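Beta-catenin homolog sys-1 (PDB 3C2G) acts as a transcription coregulator in Wnt asymmetry signalling, directly binding the TCF factor POP-1 and activating or repressing its target genes. Local coordinates at residues 437-440 / 441-445; 369-372 / 373-377. One frame throughout, in Å; residues are numbered along the deposited sequence.

Contact 1 (437-440 / 441-445); sequences IDIL and KKLMS
The opening turns of helix 437-448, one of the short helices of the armadillo domain, are held by five i to i+4 backbone bonds, running from K441 N to I437 O through S445 N to K441 O. The shortest, from L443 N to I439 O, measures 2.8 Å. On the buried side I439 and L443 follow one another a turn apart, with I439 CG1 4.3 Å from L443 CG; F468 of helix 457-472 packs on both L440 and L443. M444, a selenomethionine, reaches back along the helix: its first torsion sets CG between the backbone N and the carbonyl carbon (chi1 61°), and a bend at chi3 carries CE to 4.3 Å from L440 CB. On the polar side, D438 and K442 cross obliquely, yet D438 OD2 and K442 NZ remain 4.8 Å apart, too far for a salt bridge; the ammonium instead bonds to the carbonyl of S377 at the end of helix 368-377. K442 gets there with a chain extended beyond CG, whose aliphatic part passes over the carbonyl of its i-4 neighbour, K442 CG lying 3.4 Å from D438 O.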
loop_
_atom_site.group_PDB
_atom_site.type_symbol
_atom_site.label_atom_id
_atom_site.label_comp_id
_atom_site.label_asym_id
_atom_site.label_seq_id
_atom_site.Cartn_x
_atom_site.Cartn_y
_atom_site.Cartn_z
ATOM N N ILE A 437 -4.899 -13.705 -31.579
ATOM C CA ILE A 437 -3.448 -13.762 -31.818
ATOM C C ILE A 437 -2.657 -12.593 -31.246
ATOM O O ILE A 437 -1.506 -12.761 -30.855
ATOM C CB ILE A 437 -3.069 -13.946 -33.305
ATOM C CG1 ILE A 437 -3.697 -12.858 -34.168
ATOM C CG2 ILE A 437 -3.448 -15.328 -33.783
ATOM C CD1 ILE A 437 -2.922 -12.606 -35.422
ATOM N N ASP A 438 -3.267 -11.417 -31.194
ATOM C CA ASP A 438 -2.565 -10.248 -30.696
ATOM C C ASP A 438 -2.181 -10.367 -29.220
ATOM O O ASP A 438 -1.048 -10.073 -28.865
ATOM C CB ASP A 438 -3.369 -8.974 -30.957
ATOM C CG ASP A 438 -2.509 -7.710 -30.909
ATOM O OD1 ASP A 438 -1.249 -7.799 -30.901
ATOM O OD2 ASP A 438 -3.105 -6.609 -30.881
ATOM N N ILE A 439 -3.104 -10.809 -28.368
ATOM C CA ILE A 439 -2.790 -10.941 -26.957
ATOM C C ILE A 439 -1.882 -12.146 -26.660
ATOM O O ILE A 439 -1.024 -12.087 -25.762
ATOM C CB ILE A 439 -4.047 -10.909 -26.050
ATOM C CG1 ILE A 439 -3.661 -10.456 -24.631
ATOM C CG2 ILE A 439 -4.767 -12.255 -26.048
ATOM C CD1 ILE A 439 -4.815 -10.043 -23.780
ATOM N N LEU A 440 -2.041 -13.221 -27.427
ATOM C CA LEU A 440 -1.115 -14.353 -27.325
ATOM C C LEU A 440 0.311 -13.908 -27.609
ATOM O O LEU A 440 1.229 -14.277 -26.887
ATOM C CB LEU A 440 -1.504 -15.496 -28.270
ATOM C CG LEU A 440 -2.656 -16.412 -27.839
ATOM C CD1 LEU A 440 -2.858 -17.501 -28.875
ATOM C CD2 LEU A 440 -2.448 -17.038 -26.467
ATOM N N LYS A 441 0.493 -13.120 -28.664
ATOM C CA LYS A 441 1.814 -12.637 -29.016
ATOM C C LYS A 441 2.412 -11.820 -27.875
ATOM O O LYS A 441 3.555 -12.047 -27.495
ATOM C CB LYS A 441 1.783 -11.819 -30.307
ATOM C CG LYS A 441 1.804 -12.645 -31.583
ATOM C CD LYS A 441 1.740 -11.730 -32.806
ATOM C CE LYS A 441 1.361 -12.494 -34.067
ATOM N NZ LYS A 441 2.075 -11.978 -35.288
ATOM N N LYS A 442 1.622 -10.900 -27.319
ATOM C CA LYS A 442 2.060 -10.045 -26.228
ATOM C C LYS A 442 2.369 -10.838 -24.960
ATOM O O LYS A 442 3.367 -10.566 -24.275
ATOM C CB LYS A 442 1.022 -8.953 -25.957
ATOM C CG LYS A 442 0.938 -7.958 -27.097
ATOM C CD LYS A 442 -0.053 -6.824 -26.853
ATOM C CE LYS A 442 0.283 -5.662 -27.790
ATOM N NZ LYS A 442 -0.471 -4.429 -27.458
ATOM N N LEU A 443 1.531 -11.830 -24.668
ATOM C CA LEU A 443 1.736 -12.660 -23.497
ATOM C C LEU A 443 2.956 -13.533 -23.640
ATOM O O LEU A 443 3.692 -13.730 -22.672
ATOM C CB LEU A 443 0.505 -13.505 -23.167
ATOM C CG LEU A 443 -0.706 -12.761 -22.601
ATOM C CD1 LEU A 443 -1.737 -13.743 -22.109
ATOM C CD2 LEU A 443 -0.324 -11.777 -21.490
HETATM N N MSE A 444 3.195 -14.051 -24.836
HETATM C CA MSE A 444 4.365 -14.898 -25.015
HETATM C C MSE A 444 5.638 -14.075 -25.053
HETATM O O MSE A 444 6.694 -14.553 -24.682
HETATM C CB MSE A 444 4.233 -15.916 -26.173
HETATM C CG MSE A 444 4.021 -15.362 -27.571
HETATM SE SE MSE A 444 3.668 -16.777 -28.945
HETATM C CE MSE A 444 2.185 -17.724 -28.097
ATOM N N SER A 445 5.535 -12.816 -25.453
ATOM C CA SER A 445 6.716 -11.961 -25.426
ATOM C C SER A 445 7.136 -11.495 -24.011
ATOM O O SER A 445 8.317 -11.313 -23.773
ATOM C CB SER A 445 6.604 -10.811 -26.434
ATOM O OG SER A 445 5.889 -9.715 -25.900
#

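Contact 2 (369-372 / 373-377); sequences IFLL and HTIIS
I369 begins the series by accepting a backbone bond at its carbonyl, H373 N to I369 O being 3.2 Å, while its side chain is covered by F408, Q430 and V431 of other helices. At F370 the carbonyl takes two donors from one residue: T374 N lies in the carbonyl plane at 3.1 Å from F370 O, whereas T374 OG1 sits above that plane, 41° out of it. With OG1 beside its own backbone N (chi1 -54°), T374 folds the hydroxyl back onto this oxygen and brings it to the edge of the F370 ring, 4.3 Å from F370 CD2. L371 carries the apolar contact. It crosses I375 at a slant, L371 CG to I375 CD1 being 3.6 Å, and I333 of helix 325-335 packs against both side chains. L372 completes the segment through its carbonyl, which receives I376 N in a nearly straight bond with an N-H...O angle of 171°. One residue on, S377 OG donates to H373 O at 2.8 Å, opposite S377 N across the carbonyl plane. T374 and S377 thus each return a hydroxyl proton to an i-4 carbonyl already bonded to their own amide, so each hydroxyl has an acceptor within its own helix.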
loop_
_atom_site.group_PDB
_atom_site.type_symbol
_atom_site.label_atom_id
_atom_site.label_comp_id
_atom_site.label_asym_id
_atom_site.label_seq_id
_atom_site.Cartn_x
_atom_site.Cartn_y
_atom_site.Cartn_z
ATOM N N ILE A 369 -14.184 -9.256 -17.729
ATOM C CA ILE A 369 -13.221 -10.044 -18.506
ATOM C C ILE A 369 -12.802 -9.317 -19.776
ATOM O O ILE A 369 -11.612 -9.231 -20.085
ATOM C CB ILE A 369 -13.702 -11.498 -18.782
ATOM C CG1 ILE A 369 -13.878 -12.241 -17.458
ATOM C CG2 ILE A 369 -12.687 -12.241 -19.644
ATOM C CD1 ILE A 369 -14.835 -13.415 -17.496
ATOM N N PHE A 370 -13.767 -8.763 -20.495
ATOM C CA PHE A 370 -13.445 -7.918 -21.630
ATOM C C PHE A 370 -12.449 -6.811 -21.241
ATOM O O PHE A 370 -11.496 -6.537 -21.970
ATOM C CB PHE A 370 -14.717 -7.286 -22.190
ATOM C CG PHE A 370 -14.791 -7.311 -23.678
ATOM C CD1 PHE A 370 -15.619 -8.231 -24.326
ATOM C CD2 PHE A 370 -14.024 -6.423 -24.445
ATOM C CE1 PHE A 370 -15.694 -8.269 -25.713
ATOM C CE2 PHE A 370 -14.084 -6.449 -25.839
ATOM C CZ PHE A 370 -14.928 -7.375 -26.476
ATOM N N LEU A 371 -12.674 -6.181 -20.090
ATOM C CA LEU A 371 -11.851 -5.070 -19.657
ATOM C C LEU A 371 -10.418 -5.477 -19.381
ATOM O O LEU A 371 -9.490 -4.740 -19.736
ATOM C CB LEU A 371 -12.457 -4.382 -18.431
ATOM C CG LEU A 371 -11.658 -3.207 -17.860
ATOM C CD1 LEU A 371 -11.547 -2.099 -18.879
ATOM C CD2 LEU A 371 -12.294 -2.709 -16.597
ATOM N N LEU A 372 -10.233 -6.640 -18.759
ATOM C CA LEU A 372 -8.893 -7.204 -18.589
ATOM C C LEU A 372 -8.158 -7.319 -19.914
ATOM O O LEU A 372 -6.965 -7.032 -19.993
ATOM C CB LEU A 372 -8.948 -8.583 -17.945
ATOM C CG LEU A 372 -9.696 -8.725 -16.628
ATOM C CD1 LEU A 372 -9.733 -10.190 -16.235
ATOM C CD2 LEU A 372 -9.067 -7.861 -15.536
ATOM N N HIS A 373 -8.868 -7.746 -20.952
ATOM C CA HIS A 373 -8.278 -7.897 -22.271
ATOM C C HIS A 373 -7.814 -6.549 -22.817
ATOM O O HIS A 373 -6.738 -6.441 -23.393
ATOM C CB HIS A 373 -9.273 -8.572 -23.231
ATOM C CG HIS A 373 -8.735 -8.763 -24.610
ATOM N ND1 HIS A 373 -8.804 -7.784 -25.583
ATOM C CD2 HIS A 373 -8.091 -9.811 -25.176
ATOM C CE1 HIS A 373 -8.231 -8.226 -26.686
ATOM N NE2 HIS A 373 -7.794 -9.455 -26.469
ATOM N N THR A 374 -8.635 -5.528 -22.633
ATOM C CA THR A 374 -8.319 -4.185 -23.080
ATOM C C THR A 374 -7.122 -3.585 -22.320
ATOM O O THR A 374 -6.273 -2.935 -22.917
ATOM C CB THR A 374 -9.559 -3.281 -22.931
ATOM O OG1 THR A 374 -10.662 -3.883 -23.616
ATOM C CG2 THR A 374 -9.314 -1.874 -23.487
ATOM N N ILE A 375 -7.045 -3.821 -21.013
ATOM C CA ILE A 375 -5.957 -3.252 -20.216
ATOM C C ILE A 375 -4.619 -3.862 -20.584
ATOM O O ILE A 375 -3.642 -3.150 -20.752
ATOM C CB ILE A 375 -6.219 -3.369 -18.702
ATOM C CG1 ILE A 375 -7.374 -2.471 -18.311
ATOM C CG2 ILE A 375 -5.013 -2.947 -17.912
ATOM C CD1 ILE A 375 -8.166 -3.045 -17.177
ATOM N N ILE A 376 -4.577 -5.178 -20.725
ATOM C CA ILE A 376 -3.345 -5.846 -21.121
ATOM C C ILE A 376 -2.882 -5.371 -22.511
ATOM O O ILE A 376 -1.706 -5.067 -22.695
ATOM C CB ILE A 376 -3.509 -7.373 -21.066
ATOM C CG1 ILE A 376 -3.672 -7.820 -19.616
ATOM C CG2 ILE A 376 -2.314 -8.079 -21.687
ATOM C CD1 ILE A 376 -4.290 -9.173 -19.466
ATOM N N SER A 377 -3.824 -5.263 -23.455
ATOM C CA SER A 377 -3.546 -4.925 -24.866
ATOM C C SER A 377 -2.992 -3.533 -25.132
ATOM O O SER A 377 -2.368 -3.311 -26.169
ATOM C CB SER A 377 -4.808 -5.083 -25.715
ATOM O OG SER A 377 -5.216 -6.428 -25.742
#

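Overall arrangement
Contact 2 comes first along the chain, on helix 368-377, and contact 1 follows on helix 437-448; helices 388-409 and 425-432 lie between them in sequence. Their centres are about 13 Å apart, on the same side of the chain's centre, and the two helices meet directly. I439 CD1 packs 3.6 Å from H373 CD2 and 3.8 Å from I376 CG2, and the lysine of contact 1 supplies the polar tie to the end of helix 368-377. F434, in the loop before helix 437-448, touches I369, I376 and I439, adding to the same interface. The junction therefore joins helices 368-377 and 437-448 of the all-helical armadillo domain by apolar packing beside one charged donor.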